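Local structure of phosphate binding protein (Planctomyces limnophilus, 4JWO) at residues I226-Q229 with G230-S234; I288-K292 with A293-R297; I322-P325 with K326-E330; E156-V160 with A161-K165. The protein probably binds phosphate as the solute-binding component of a system that carries the ion across the cytoplasmic membrane. All coordinates share one frame; numbering follows the deposited sequence.

Contact 1: I226-Q229 with G230-S234; sequences ILVQ and GVVDS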
ATOM      1  N   ILE A 226      13.288  -0.544 -14.302  1.00 17.56           N
ATOM      2  CA  ILE A 226      13.375   0.391 -15.419  1.00 15.89           C
ATOM      3  C   ILE A 226      13.181   1.827 -14.930  1.00 17.85           C
ATOM      4  O   ILE A 226      13.857   2.744 -15.401  1.00 19.71           O
ATOM      5  CB  ILE A 226      12.354   0.021 -16.531  1.00 17.25           C
ATOM      6  CG1 ILE A 226      12.786  -1.292 -17.185  1.00 19.70           C
ATOM      7  CG2 ILE A 226      12.233   1.141 -17.570  1.00 21.80           C
ATOM      8  CD1 ILE A 226      11.849  -1.776 -18.264  1.00 18.73           C
ATOM      9  N   LEU A 227      12.260   2.025 -13.990  1.00 16.73           N
ATOM     10  CA  LEU A 227      12.064   3.354 -13.402  1.00 14.77           C
ATOM     11  C   LEU A 227      13.314   3.814 -12.652  1.00 16.89           C
ATOM     12  O   LEU A 227      13.713   4.977 -12.764  1.00 16.06           O
ATOM     13  CB  LEU A 227      10.856   3.371 -12.465  1.00 15.17           C
ATOM     14  CG  LEU A 227       9.518   2.967 -13.084  1.00 15.68           C
ATOM     15  CD1 LEU A 227       8.441   3.037 -12.004  1.00 16.55           C
ATOM     16  CD2 LEU A 227       9.165   3.878 -14.269  1.00 16.24           C
ATOM     17  N   VAL A 228      13.919   2.911 -11.882  1.00 17.07           N
ATOM     18  CA  VAL A 228      15.175   3.214 -11.193  1.00 16.34           C
ATOM     19  C   VAL A 228      16.211   3.719 -12.183  1.00 16.34           C
ATOM     20  O   VAL A 228      16.831   4.762 -11.956  1.00 19.05           O
ATOM     21  CB  VAL A 228      15.721   1.974 -10.425  1.00 14.65           C
ATOM     22  CG1 VAL A 228      17.164   2.192  -9.962  1.00 20.44           C
ATOM     23  CG2 VAL A 228      14.815   1.647  -9.246  1.00 18.10           C
ATOM     24  N   GLN A 229      16.401   2.991 -13.288  1.00 16.85           N
ATOM     25  CA  GLN A 229      17.396   3.363 -14.288  1.00 18.82           C
ATOM     26  C   GLN A 229      17.063   4.714 -14.917  1.00 17.00           C
ATOM     27  O   GLN A 229      17.952   5.501 -15.226  1.00 19.91           O
ATOM     28  CB  GLN A 229      17.511   2.280 -15.374  1.00 21.01           C
ATOM     29  CG  GLN A 229      18.665   2.488 -16.331  1.00 21.17           C
ATOM     30  CD  GLN A 229      20.009   2.362 -15.641  1.00 23.96           C
ATOM     31  OE1 GLN A 229      20.199   1.503 -14.772  1.00 29.96           O
ATOM     32  NE2 GLN A 229      20.946   3.223 -16.015  1.00 32.29           N
ATOM     33  N   GLY A 230      15.770   4.980 -15.091  1.00 17.75           N
ATOM     34  CA  GLY A 230      15.317   6.254 -15.618  1.00 17.88           C
ATOM     35  C   GLY A 230      15.746   7.411 -14.740  1.00 16.88           C
ATOM     36  O   GLY A 230      16.261   8.423 -15.221  1.00 21.18           O
ATOM     37  N   VAL A 231      15.536   7.263 -13.436  1.00 18.52           N
ATOM     38  CA  VAL A 231      15.958   8.284 -12.490  1.00 18.76           C
ATOM     39  C   VAL A 231      17.477   8.433 -12.464  1.00 18.69           C
ATOM     40  O   VAL A 231      17.997   9.550 -12.438  1.00 19.84           O
ATOM     41  CB  VAL A 231      15.397   7.990 -11.086  1.00 16.33           C
ATOM     42  CG1 VAL A 231      15.960   8.982 -10.062  1.00 19.61           C
ATOM     43  CG2 VAL A 231      13.872   8.039 -11.140  1.00 17.91           C
ATOM     44  N   VAL A 232      18.203   7.315 -12.482  1.00 17.08           N
ATOM     45  CA  VAL A 232      19.658   7.357 -12.562  1.00 18.80           C
ATOM     46  C   VAL A 232      20.173   8.144 -13.780  1.00 20.47           C
ATOM     47  O   VAL A 232      21.154   8.885 -13.689  1.00 22.97           O
ATOM     48  CB  VAL A 232      20.257   5.921 -12.584  1.00 23.05           C
ATOM     49  CG1 VAL A 232      21.769   5.954 -12.781  1.00 25.73           C
ATOM     50  CG2 VAL A 232      19.887   5.178 -11.303  1.00 23.78           C
ATOM     51  N   ASP A 233      19.474   8.007 -14.904  1.00 22.25           N
ATOM     52  CA  ASP A 233      19.933   8.548 -16.184  1.00 23.69           C
ATOM     53  C   ASP A 233      19.541  10.005 -16.450  1.00 23.81           C
ATOM     54  O   ASP A 233      20.045  10.617 -17.386  1.00 29.62           O
ATOM     55  CB  ASP A 233      19.399   7.685 -17.335  1.00 23.13           C
ATOM     56  CG  ASP A 233      20.151   6.387 -17.493  1.00 30.87           C
ATOM     57  OD1 ASP A 233      21.294   6.293 -17.002  1.00 34.25           O
ATOM     58  OD2 ASP A 233      19.597   5.464 -18.128  1.00 34.18           O
ATOM     59  N   SER A 234      18.650  10.560 -15.639  1.00 21.94           N
ATOM     60  CA  SER A 234      18.179  11.926 -15.860  0.53 23.24           C
ATOM     61  C   SER A 234      18.383  12.803 -14.634  1.00 21.65           C
ATOM     62  O   SER A 234      17.790  12.564 -13.582  1.00 21.24           O
ATOM     63  CB  SER A 234      16.703  11.946 -16.253  0.53 29.36           C
ATOM     64  OG  SER A 234      16.250  13.284 -16.355  0.53 32.76           O
TER
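Q229 and D233 meet one helical turn apart on the outer side of the helix. The amide nitrogen of Q229 faces both carboxylate oxygens of D233. Q229 NE2 lies 3.2 Å from D233 OD1 and 3.4 Å from D233 OD2, and both bonds are weak. The amide and carboxylate planes are turned 60° apart, so this is not a flat, paired contact. The Q229 chain starts with CG anti to the backbone N (chi1 -171°) and then bends at chi2 (66°), which carries the amide along the helix toward D233. Beneath the two side chains, D233 N donates to Q229 O over 2.9 Å. This is one of four successive i to i+4 backbone bonds of the last turns of helix 224-233. The straightest of them runs from V232 N to V228 O at 2.9 Å. V232 CG2 also rests 3.2 Å from V228 O and approaches V228 CG1 at 4.3 Å. The other side of the helix is buried in the PBP-type fold. There L227 and V231 pack on F191 of strand 189-192, and L227 and V228 touch F241 of strand 237-242. Near the C-terminal end, V231 O accepts a hydrogen bond from N149 ND2.

Contact 2: I288-K292 with A293-R297; sequences IYTTK and AKLKR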
ATOM      1  N   ILE A 288      -6.402  -6.854   6.771  1.00 21.03           N
ATOM      2  CA  ILE A 288      -7.333  -7.874   6.312  1.00 22.65           C
ATOM      3  C   ILE A 288      -8.453  -7.952   7.341  1.00 25.96           C
ATOM      4  O   ILE A 288      -8.191  -8.020   8.544  1.00 24.86           O
ATOM      5  CB  ILE A 288      -6.632  -9.241   6.189  1.00 23.20           C
ATOM      6  CG1 ILE A 288      -5.805  -9.298   4.902  1.00 23.28           C
ATOM      7  CG2 ILE A 288      -7.650 -10.383   6.231  1.00 24.87           C
ATOM      8  CD1 ILE A 288      -6.627  -9.564   3.641  1.00 29.05           C
ATOM      9  N   TYR A 289      -9.699  -7.920   6.870  1.00 23.88           N
ATOM     10  CA  TYR A 289     -10.872  -8.009   7.738  1.00 26.49           C
ATOM     11  C   TYR A 289     -11.650  -9.271   7.443  1.00 28.23           C
ATOM     12  O   TYR A 289     -11.784  -9.671   6.288  1.00 31.35           O
ATOM     13  CB  TYR A 289     -11.815  -6.825   7.499  1.00 29.00           C
ATOM     14  CG  TYR A 289     -11.341  -5.511   8.063  1.00 27.13           C
ATOM     15  CD1 TYR A 289     -10.445  -4.715   7.366  1.00 25.36           C
ATOM     16  CD2 TYR A 289     -11.801  -5.060   9.290  1.00 27.92           C
ATOM     17  CE1 TYR A 289     -10.012  -3.509   7.883  1.00 25.41           C
ATOM     18  CE2 TYR A 289     -11.379  -3.858   9.807  1.00 24.30           C
ATOM     19  CZ  TYR A 289     -10.488  -3.087   9.105  1.00 23.89           C
ATOM     20  OH  TYR A 289     -10.068  -1.889   9.640  1.00 28.23           O
ATOM     21  N   THR A 290     -12.174  -9.897   8.489  1.00 28.32           N
ATOM     22  CA  THR A 290     -13.192 -10.917   8.317  1.00 27.79           C
ATOM     23  C   THR A 290     -14.140 -10.769   9.500  1.00 29.43           C
ATOM     24  O   THR A 290     -14.133  -9.732  10.155  1.00 30.09           O
ATOM     25  CB  THR A 290     -12.584 -12.330   8.204  1.00 29.79           C
ATOM     26  OG1 THR A 290     -13.610 -13.269   7.858  1.00 29.23           O
ATOM     27  CG2 THR A 290     -11.932 -12.746   9.504  1.00 29.74           C
ATOM     28  N   THR A 291     -14.974 -11.763   9.765  1.00 30.13           N
ATOM     29  CA  THR A 291     -15.912 -11.647  10.873  1.00 31.84           C
ATOM     30  C   THR A 291     -15.749 -12.811  11.834  1.00 33.14           C
ATOM     31  O   THR A 291     -15.166 -13.834  11.485  1.00 35.99           O
ATOM     32  CB  THR A 291     -17.374 -11.559  10.383  1.00 31.04           C
ATOM     33  OG1 THR A 291     -17.848 -12.863  10.029  1.00 34.19           O
ATOM     34  CG2 THR A 291     -17.481 -10.639   9.181  1.00 30.19           C
ATOM     35  N   LYS A 292     -16.264 -12.644  13.048  1.00 34.58           N
ATOM     36  CA  LYS A 292     -16.215 -13.686  14.060  1.00 36.24           C
ATOM     37  C   LYS A 292     -16.984 -14.919  13.592  1.00 38.52           C
ATOM     38  O   LYS A 292     -16.556 -16.052  13.812  1.00 37.74           O
ATOM     39  CB  LYS A 292     -16.791 -13.151  15.375  1.00 39.22           C
ATOM     40  CG  LYS A 292     -16.595 -14.043  16.583  1.00 47.85           C
ATOM     41  CD  LYS A 292     -16.926 -13.272  17.862  1.00 53.59           C
ATOM     42  CE  LYS A 292     -16.998 -14.185  19.078  1.00 59.56           C
ATOM     43  NZ  LYS A 292     -15.675 -14.775  19.424  1.00 59.95           N
ATOM     44  N   ALA A 293     -18.111 -14.694  12.921  1.00 38.42           N
ATOM     45  CA  ALA A 293     -18.913 -15.795  12.404  1.00 38.15           C
ATOM     46  C   ALA A 293     -18.181 -16.591  11.321  1.00 37.20           C
ATOM     47  O   ALA A 293     -18.227 -17.820  11.315  1.00 39.55           O
ATOM     48  CB  ALA A 293     -20.258 -15.289  11.893  1.00 40.80           C
ATOM     49  N   LYS A 294     -17.508 -15.896  10.406  1.00 36.69           N
ATOM     50  CA  LYS A 294     -16.774 -16.571   9.336  1.00 39.77           C
ATOM     51  C   LYS A 294     -15.613 -17.385   9.890  1.00 37.35           C
ATOM     52  O   LYS A 294     -15.230 -18.400   9.315  1.00 37.48           O
ATOM     53  CB  LYS A 294     -16.249 -15.569   8.305  1.00 39.47           C
ATOM     54  CG  LYS A 294     -17.307 -14.736   7.603  1.00 48.38           C
ATOM     55  CD  LYS A 294     -17.971 -15.487   6.472  1.00 52.12           C
ATOM     56  CE  LYS A 294     -18.916 -14.575   5.703  1.00 53.66           C
ATOM     57  NZ  LYS A 294     -19.560 -15.295   4.569  1.00 53.58           N
ATOM     58  N   LEU A 295     -15.052 -16.927  11.004  1.00 37.22           N
ATOM     59  CA  LEU A 295     -13.925 -17.607  11.637  1.00 37.18           C
ATOM     60  C   LEU A 295     -14.303 -18.959  12.253  1.00 46.22           C
ATOM     61  O   LEU A 295     -13.426 -19.740  12.630  1.00 42.18           O
ATOM     62  CB  LEU A 295     -13.255 -16.692  12.666  1.00 34.91           C
ATOM     63  CG  LEU A 295     -12.326 -15.674  12.004  1.00 35.99           C
ATOM     64  CD1 LEU A 295     -11.995 -14.524  12.936  1.00 35.24           C
ATOM     65  CD2 LEU A 295     -11.053 -16.363  11.545  1.00 39.10           C
ATOM     66  N   LYS A 296     -15.604 -19.235  12.344  1.00 40.02           N
ATOM     67  CA  LYS A 296     -16.082 -20.544  12.776  1.00 44.68           C
ATOM     68  C   LYS A 296     -15.826 -21.582  11.692  1.00 44.08           C
ATOM     69  O   LYS A 296     -15.727 -22.775  11.973  1.00 47.96           O
ATOM     70  CB  LYS A 296     -17.579 -20.504  13.109  1.00 45.47           C
ATOM     71  CG  LYS A 296     -17.926 -19.753  14.383  1.00 49.82           C
ATOM     72  CD  LYS A 296     -19.435 -19.695  14.579  1.00 51.37           C
ATOM     73  CE  LYS A 296     -19.812 -18.829  15.768  1.00 55.60           C
ATOM     74  NZ  LYS A 296     -19.480 -19.473  17.066  1.00 60.82           N
ATOM     75  N   ARG A 297     -15.745 -21.120  10.448  1.00 43.52           N
ATOM     76  CA  ARG A 297     -15.386 -21.979   9.324  1.00 46.21           C
ATOM     77  C   ARG A 297     -13.880 -22.188   9.377  1.00 50.17           C
ATOM     78  O   ARG A 297     -13.118 -21.230   9.271  1.00 42.26           O
ATOM     79  CB  ARG A 297     -15.792 -21.333   7.995  1.00 42.56           C
ATOM     80  CG  ARG A 297     -17.301 -21.207   7.781  1.00 50.84           C
ATOM     81  CD  ARG A 297     -17.625 -20.264   6.630  1.00 46.85           C
ATOM     82  NE  ARG A 297     -16.703 -20.435   5.512  1.00 50.64           N
ATOM     83  CZ  ARG A 297     -16.641 -19.626   4.459  1.00 51.49           C
ATOM     84  NH1 ARG A 297     -17.456 -18.584   4.372  1.00 53.27           N
ATOM     85  NH2 ARG A 297     -15.762 -19.860   3.494  1.00 46.93           N
TER
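T291 and K294 cross at a slant, with the threonine hydroxyl set against the start of the lysine chain. T291 OG1 lies between the backbone N and the carbonyl carbon (chi1 79°). From there it accepts a bond from K294 N at 3.1 Å, with an N-H...O angle of 163°. K294 CG is also 3.1 Å from T291 OG1, a snug fit. T290 comes at K294 from another side and likewise crosses it obliquely. T290 OG1 is 3.5 Å from K294 CB, but its hydrogen bond goes to D111 O. The methyl T290 CG2 turns to L295 and meets L295 CD1 at 3.9 Å. The end of strand 283-291 of the PBP-type fold runs here into the turn that leads to helix 298-308. L295 N closes the turn by donating to T291 O at 3.1 Å, and it adds a weak bond to K292 O. A valine in place of T291 would probably leave K294 N without its side-chain acceptor and the turn less firmly fixed. L295 is buried, packing on A301 of helix 298-308 and on L336, A339 and L340 of helix 326-340. K294 bends at chi2 (-81°) and its NZ forms a salt bridge with D111, which also pairs with R297, while K292 NZ is hydrogen-bonded to A339 O and to K341 O at the C-terminus.

Contact 3: I322-P325 with K326-E330; sequences IKVP and KSVKE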
ATOM      1  N   ILE A 322       6.653  -4.445   3.645  1.00 17.61           N
ATOM      2  CA  ILE A 322       7.399  -4.481   4.900  1.00 16.97           C
ATOM      3  C   ILE A 322       6.602  -5.316   5.906  1.00 19.66           C
ATOM      4  O   ILE A 322       5.400  -5.106   6.082  1.00 19.44           O
ATOM      5  CB  ILE A 322       7.603  -3.039   5.431  1.00 19.16           C
ATOM      6  CG1 ILE A 322       8.513  -2.255   4.468  1.00 22.69           C
ATOM      7  CG2 ILE A 322       8.160  -3.069   6.839  1.00 20.59           C
ATOM      8  CD1 ILE A 322       8.460  -0.745   4.634  1.00 24.36           C
ATOM      9  N   LYS A 323       7.250  -6.283   6.550  1.00 19.03           N
ATOM     10  CA  LYS A 323       6.515  -7.129   7.487  1.00 19.57           C
ATOM     11  C   LYS A 323       6.225  -6.327   8.749  1.00 19.76           C
ATOM     12  O   LYS A 323       6.954  -5.383   9.075  1.00 20.43           O
ATOM     13  CB  LYS A 323       7.272  -8.429   7.797  1.00 23.45           C
ATOM     14  CG  LYS A 323       8.534  -8.247   8.601  1.00 25.39           C
ATOM     15  CD  LYS A 323       9.157  -9.592   8.935  1.00 33.61           C
ATOM     16  CE  LYS A 323      10.431  -9.415   9.751  1.00 35.25           C
ATOM     17  NZ  LYS A 323      10.963 -10.739  10.187  1.00 39.21           N
ATOM     18  N   VAL A 324       5.146  -6.678   9.443  1.00 20.73           N
ATOM     19  CA  VAL A 324       4.756  -5.930  10.638  1.00 21.35           C
ATOM     20  C   VAL A 324       5.758  -6.129  11.784  1.00 23.88           C
ATOM     21  O   VAL A 324       6.404  -7.179  11.890  1.00 23.75           O
ATOM     22  CB  VAL A 324       3.342  -6.330  11.129  1.00 18.50           C
ATOM     23  CG1 VAL A 324       2.285  -5.978  10.076  1.00 19.43           C
ATOM     24  CG2 VAL A 324       3.298  -7.806  11.479  1.00 25.14           C
ATOM     25  N   PRO A 325       5.890  -5.111  12.650  1.00 21.08           N
ATOM     26  CA  PRO A 325       6.689  -5.222  13.875  1.00 22.05           C
ATOM     27  C   PRO A 325       6.238  -6.405  14.731  1.00 20.70           C
ATOM     28  O   PRO A 325       5.085  -6.822  14.623  1.00 21.20           O
ATOM     29  CB  PRO A 325       6.388  -3.909  14.601  1.00 24.69           C
ATOM     30  CG  PRO A 325       6.076  -2.942  13.495  1.00 23.88           C
ATOM     31  CD  PRO A 325       5.350  -3.752  12.459  1.00 19.92           C
ATOM     32  N   LYS A 326       7.133  -6.942  15.554  1.00 20.72           N
ATOM     33  CA  LYS A 326       6.791  -8.084  16.390  1.00 24.71           C
ATOM     34  C   LYS A 326       5.605  -7.770  17.298  1.00 22.11           C
ATOM     35  O   LYS A 326       4.767  -8.636  17.539  1.00 24.22           O
ATOM     36  CB  LYS A 326       7.988  -8.537  17.241  1.00 27.91           C
ATOM     37  CG  LYS A 326       9.147  -9.154  16.466  1.00 37.84           C
ATOM     38  CD  LYS A 326       8.748 -10.461  15.793  1.00 43.54           C
ATOM     39  CE  LYS A 326       9.860 -10.980  14.885  1.00 50.19           C
ATOM     40  NZ  LYS A 326       9.549 -12.338  14.348  1.00 46.46           N
ATOM     41  N   SER A 327       5.532  -6.542  17.811  1.00 22.98           N
ATOM     42  CA  SER A 327       4.431  -6.202  18.712  1.00 23.15           C
ATOM     43  C   SER A 327       3.103  -6.281  17.980  1.00 21.05           C
ATOM     44  O   SER A 327       2.091  -6.683  18.553  1.00 22.33           O
ATOM     45  CB  SER A 327       4.628  -4.829  19.368  1.00 22.78           C
ATOM     46  OG  SER A 327       4.504  -3.790  18.412  1.00 21.61           O
ATOM     47  N   VAL A 328       3.112  -5.921  16.699  1.00 18.59           N
ATOM     48  CA  VAL A 328       1.909  -6.018  15.880  1.00 18.67           C
ATOM     49  C   VAL A 328       1.528  -7.487  15.669  1.00 23.36           C
ATOM     50  O   VAL A 328       0.375  -7.865  15.849  1.00 21.63           O
ATOM     51  CB  VAL A 328       2.076  -5.305  14.521  1.00 17.23           C
ATOM     52  CG1 VAL A 328       0.828  -5.505  13.671  1.00 18.17           C
ATOM     53  CG2 VAL A 328       2.354  -3.823  14.727  1.00 16.49           C
ATOM     54  N   LYS A 329       2.510  -8.307  15.301  1.00 19.75           N
ATOM     55  CA  LYS A 329       2.299  -9.740  15.088  1.00 23.25           C
ATOM     56  C   LYS A 329       1.713 -10.402  16.324  1.00 23.45           C
ATOM     57  O   LYS A 329       0.751 -11.173  16.229  1.00 24.87           O
ATOM     58  CB  LYS A 329       3.615 -10.423  14.717  1.00 24.73           C
ATOM     59  CG  LYS A 329       3.528 -11.934  14.551  1.00 28.67           C
ATOM     60  CD  LYS A 329       4.877 -12.496  14.093  1.00 33.59           C
ATOM     61  CE  LYS A 329       4.818 -14.003  13.874  1.00 37.59           C
ATOM     62  NZ  LYS A 329       6.125 -14.545  13.416  1.00 41.89           N
ATOM     63  N   GLU A 330       2.283 -10.093  17.485  1.00 25.93           N
ATOM     64  CA  GLU A 330       1.823 -10.673  18.744  0.57 26.33           C
ATOM     65  C   GLU A 330       0.360 -10.326  18.974  1.00 27.71           C
ATOM     66  O   GLU A 330      -0.456 -11.180  19.314  1.00 26.32           O
ATOM     67  CB  GLU A 330       2.668 -10.171  19.923  0.57 26.75           C
ATOM     68  CG  GLU A 330       2.155 -10.631  21.289  0.57 28.28           C
ATOM     69  CD  GLU A 330       2.992 -10.125  22.464  0.57 31.51           C
ATOM     70  OE1 GLU A 330       4.232 -10.030  22.334  0.57 40.45           O
ATOM     71  OE2 GLU A 330       2.403  -9.827  23.527  0.57 29.32           O
TER
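Helix 326-340 begins here, with P325 at the N-cap position. P325 O accepts from K329 N at 3.0 Å. A second, weak bond reaches the same oxygen from V328 N, also at 3.0 Å, so two amides of the first turn share one acceptor. V328 carries the apolar part. Its CG1 stands anti to the backbone N (chi1 177°), and this sends the two methyls to different partners. V328 CG1 lies 3.7 Å from V324 CB, and these two valines cross at about a right angle. The V328 side chain lies beside the proline ring, pointing the same way, with V328 CG2 3.8 Å from P325 CD. V324 CG2 extends the patch to K329, 4.2 Å from K329 CB. The K329 chain then leads away, fully extended, to a salt bridge with E310 of helix 310-318. Long, weak ion pairs also link K323 and K326 to E310. V324 and V328 both rest on Q138 of the long strand 134-148, while P325 touches I141 of that strand and E275 of helix 271-275.

Contact 4: E156-V160 with A161-K165; sequences ECMTV and AELNK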
ATOM      1  N   GLU A 156      15.518  18.218  -2.137  1.00 16.89           N
ATOM      2  CA  GLU A 156      15.770  17.162  -1.152  1.00 17.43           C
ATOM      3  C   GLU A 156      14.624  16.946  -0.171  1.00 16.52           C
ATOM      4  O   GLU A 156      14.470  15.858   0.390  1.00 17.88           O
ATOM      5  CB  GLU A 156      17.092  17.400  -0.421  1.00 20.52           C
ATOM      6  CG  GLU A 156      18.274  17.291  -1.368  1.00 18.70           C
ATOM      7  CD  GLU A 156      19.596  17.356  -0.652  1.00 26.72           C
ATOM      8  OE1 GLU A 156      19.587  17.632   0.565  1.00 28.96           O
ATOM      9  OE2 GLU A 156      20.643  17.129  -1.308  1.00 24.16           O
ATOM     10  N   CYS A 157      13.834  17.995   0.045  1.00 17.13           N
ATOM     11  CA  CYS A 157      12.617  17.908   0.846  1.00 15.91           C
ATOM     12  C   CYS A 157      11.483  18.533   0.052  1.00 18.72           C
ATOM     13  O   CYS A 157      11.630  19.629  -0.486  1.00 26.41           O
ATOM     14  CB  CYS A 157      12.774  18.647   2.174  1.00 14.94           C
ATOM     15  SG  CYS A 157      11.224  18.511   3.134  1.00 22.53           S
HETATM   16  N   MSE A 158      10.357  17.825  -0.058  1.00 17.66           N
HETATM   17  CA  MSE A 158       9.214  18.339  -0.806  1.00 16.20           C
HETATM   18  C   MSE A 158       7.955  18.140   0.002  1.00 16.88           C
HETATM   19  O   MSE A 158       7.902  17.261   0.852  1.00 19.61           O
HETATM   20  CB  MSE A 158       9.075  17.627  -2.154  1.00 18.13           C
HETATM   21  CG  MSE A 158      10.294  17.822  -3.046  1.00 19.82           C
HETATM   22 SE   MSE A 158      10.152  16.925  -4.739  0.76 19.93          SE
HETATM   23  CE  MSE A 158       8.719  17.987  -5.514  1.00 18.77           C
ATOM     24  N   THR A 159       6.944  18.950  -0.283  1.00 17.83           N
ATOM     25  CA  THR A 159       5.664  18.825   0.400  1.00 17.81           C
ATOM     26  C   THR A 159       4.723  17.966  -0.419  1.00 17.83           C
ATOM     27  O   THR A 159       4.897  17.823  -1.631  1.00 17.89           O
ATOM     28  CB  THR A 159       5.003  20.200   0.632  1.00 19.10           C
ATOM     29  OG1 THR A 159       4.663  20.780  -0.628  1.00 23.70           O
ATOM     30  CG2 THR A 159       5.950  21.123   1.371  1.00 22.16           C
ATOM     31  N   VAL A 160       3.713  17.412   0.244  1.00 16.89           N
ATOM     32  CA  VAL A 160       2.642  16.733  -0.469  1.00 17.67           C
ATOM     33  C   VAL A 160       1.982  17.697  -1.449  1.00 19.09           C
ATOM     34  O   VAL A 160       1.691  17.323  -2.582  1.00 18.44           O
ATOM     35  CB  VAL A 160       1.611  16.142   0.509  1.00 21.84           C
ATOM     36  CG1 VAL A 160       0.340  15.716  -0.226  1.00 21.28           C
ATOM     37  CG2 VAL A 160       2.226  14.971   1.243  1.00 19.20           C
ATOM     38  N   ALA A 161       1.802  18.947  -1.026  1.00 19.67           N
ATOM     39  CA  ALA A 161       1.218  19.957  -1.900  1.00 20.85           C
ATOM     40  C   ALA A 161       2.050  20.146  -3.170  1.00 21.19           C
ATOM     41  O   ALA A 161       1.493  20.288  -4.258  1.00 21.90           O
ATOM     42  CB  ALA A 161       1.041  21.275  -1.166  1.00 22.81           C
ATOM     43  N   GLU A 162       3.375  20.145  -3.037  1.00 18.09           N
ATOM     44  CA  GLU A 162       4.233  20.271  -4.213  1.00 18.51           C
ATOM     45  C   GLU A 162       4.128  19.057  -5.114  1.00 19.61           C
ATOM     46  O   GLU A 162       4.096  19.179  -6.338  1.00 19.12           O
ATOM     47  CB  GLU A 162       5.687  20.529  -3.815  1.00 16.68           C
ATOM     48  CG  GLU A 162       5.898  21.963  -3.409  1.00 20.08           C
ATOM     49  CD  GLU A 162       7.169  22.184  -2.625  1.00 22.41           C
ATOM     50  OE1 GLU A 162       7.787  21.197  -2.167  1.00 19.83           O
ATOM     51  OE2 GLU A 162       7.548  23.365  -2.463  1.00 23.52           O
ATOM     52  N   LEU A 163       4.057  17.880  -4.510  1.00 17.98           N
ATOM     53  CA  LEU A 163       3.899  16.669  -5.303  1.00 16.55           C
ATOM     54  C   LEU A 163       2.566  16.682  -6.049  1.00 19.11           C
ATOM     55  O   LEU A 163       2.476  16.216  -7.192  1.00 18.35           O
ATOM     56  CB  LEU A 163       4.064  15.430  -4.416  1.00 15.63           C
ATOM     57  CG  LEU A 163       5.516  15.245  -3.919  1.00 16.58           C
ATOM     58  CD1 LEU A 163       5.600  14.246  -2.762  1.00 19.15           C
ATOM     59  CD2 LEU A 163       6.450  14.812  -5.051  1.00 18.76           C
ATOM     60  N   ASN A 164       1.535  17.231  -5.416  1.00 17.73           N
ATOM     61  CA  ASN A 164       0.224  17.347  -6.051  1.00 17.32           C
ATOM     62  C   ASN A 164       0.270  18.347  -7.198  1.00 22.29           C
ATOM     63  O   ASN A 164      -0.318  18.140  -8.250  1.00 19.29           O
ATOM     64  CB  ASN A 164      -0.850  17.721  -5.014  1.00 16.44           C
ATOM     65  CG  ASN A 164      -2.171  18.081  -5.644  1.00 22.99           C
ATOM     66  OD1 ASN A 164      -2.626  19.222  -5.534  1.00 30.22           O
ATOM     67  ND2 ASN A 164      -2.809  17.114  -6.304  1.00 20.72           N
ATOM     68  N   LYS A 165       1.002  19.432  -6.998  1.00 22.15           N
ATOM     69  CA  LYS A 165       1.185  20.427  -8.040  1.00 21.60           C
ATOM     70  C   LYS A 165       1.783  19.785  -9.300  1.00 20.04           C
ATOM     71  O   LYS A 165       1.429  20.140 -10.423  1.00 21.17           O
ATOM     72  CB  LYS A 165       2.110  21.532  -7.510  1.00 24.53           C
ATOM     73  CG  LYS A 165       2.120  22.801  -8.312  1.00 34.22           C
ATOM     74  CD  LYS A 165       3.008  23.825  -7.614  1.00 33.15           C
ATOM     75  CE  LYS A 165       2.911  25.190  -8.256  1.00 38.19           C
ATOM     76  NZ  LYS A 165       3.836  26.143  -7.582  1.00 40.04           N
TER
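T159 and E162 form a capping box at the start of helix 160-167, where strand 157-159 turns into the helix. The directions of the short strand and helix segments differ by 75°. The box is the tight part. T159 OG1 accepts from E162 N at 2.8 Å, and E162 OE1 accepts in return from T159 N at 3.1 Å. The second donor comes from above the carboxylate plane, 39° out of it, along a nearly straight bond. The E162 chain begins with CG anti to the carbonyl carbon (chi1 -78°) and folds its aliphatic part over the threonine hydroxyl, with E162 CG 3.3 Å from T159 OG1. The other carboxylate oxygen, OE2, forms a salt bridge with R180. An alanine in place of E162 would probably leave T159 N without its side-chain acceptor and R180 without this ionic partner. The solvent side of the turn holds less. There the exposed A161 brings its CB to 3.7 Å from T159 OG1. The buried side is apolar. Selenomethionine M158 bends at chi3, and its chain crosses L163 at about a right angle. M158 packs on V256 and L163 on I258 of strand 254-259. C157, at the start of the strand, forms a disulfide with C266. Where M158 and L163 meet, the methyl M158 CE is 3.9 Å from L163 CD2.

Overall arrangement
Along the chain the order is contact 4, contact 1, contact 2, contact 3, each closing before the next opens. None touches another. All distances here run between centres. Contacts 1 and 4 are 20 Å apart, while contact 2 lies 44 Å from contact 1 and 41 Å from contact 4, across the centre of the chain. Contact 3 falls between, 21 Å from contact 2 and 30 Å from contact 4. Helix 326-340 starts in contact 3, and its far end packs on L295 of contact 2. This spread is consistent with the two-lobed fold of periplasmic binding proteins. Strand 134-148 spans between the two sides, pairing with strands 237-242, 254-259 and 283-291 of one mixed sheet.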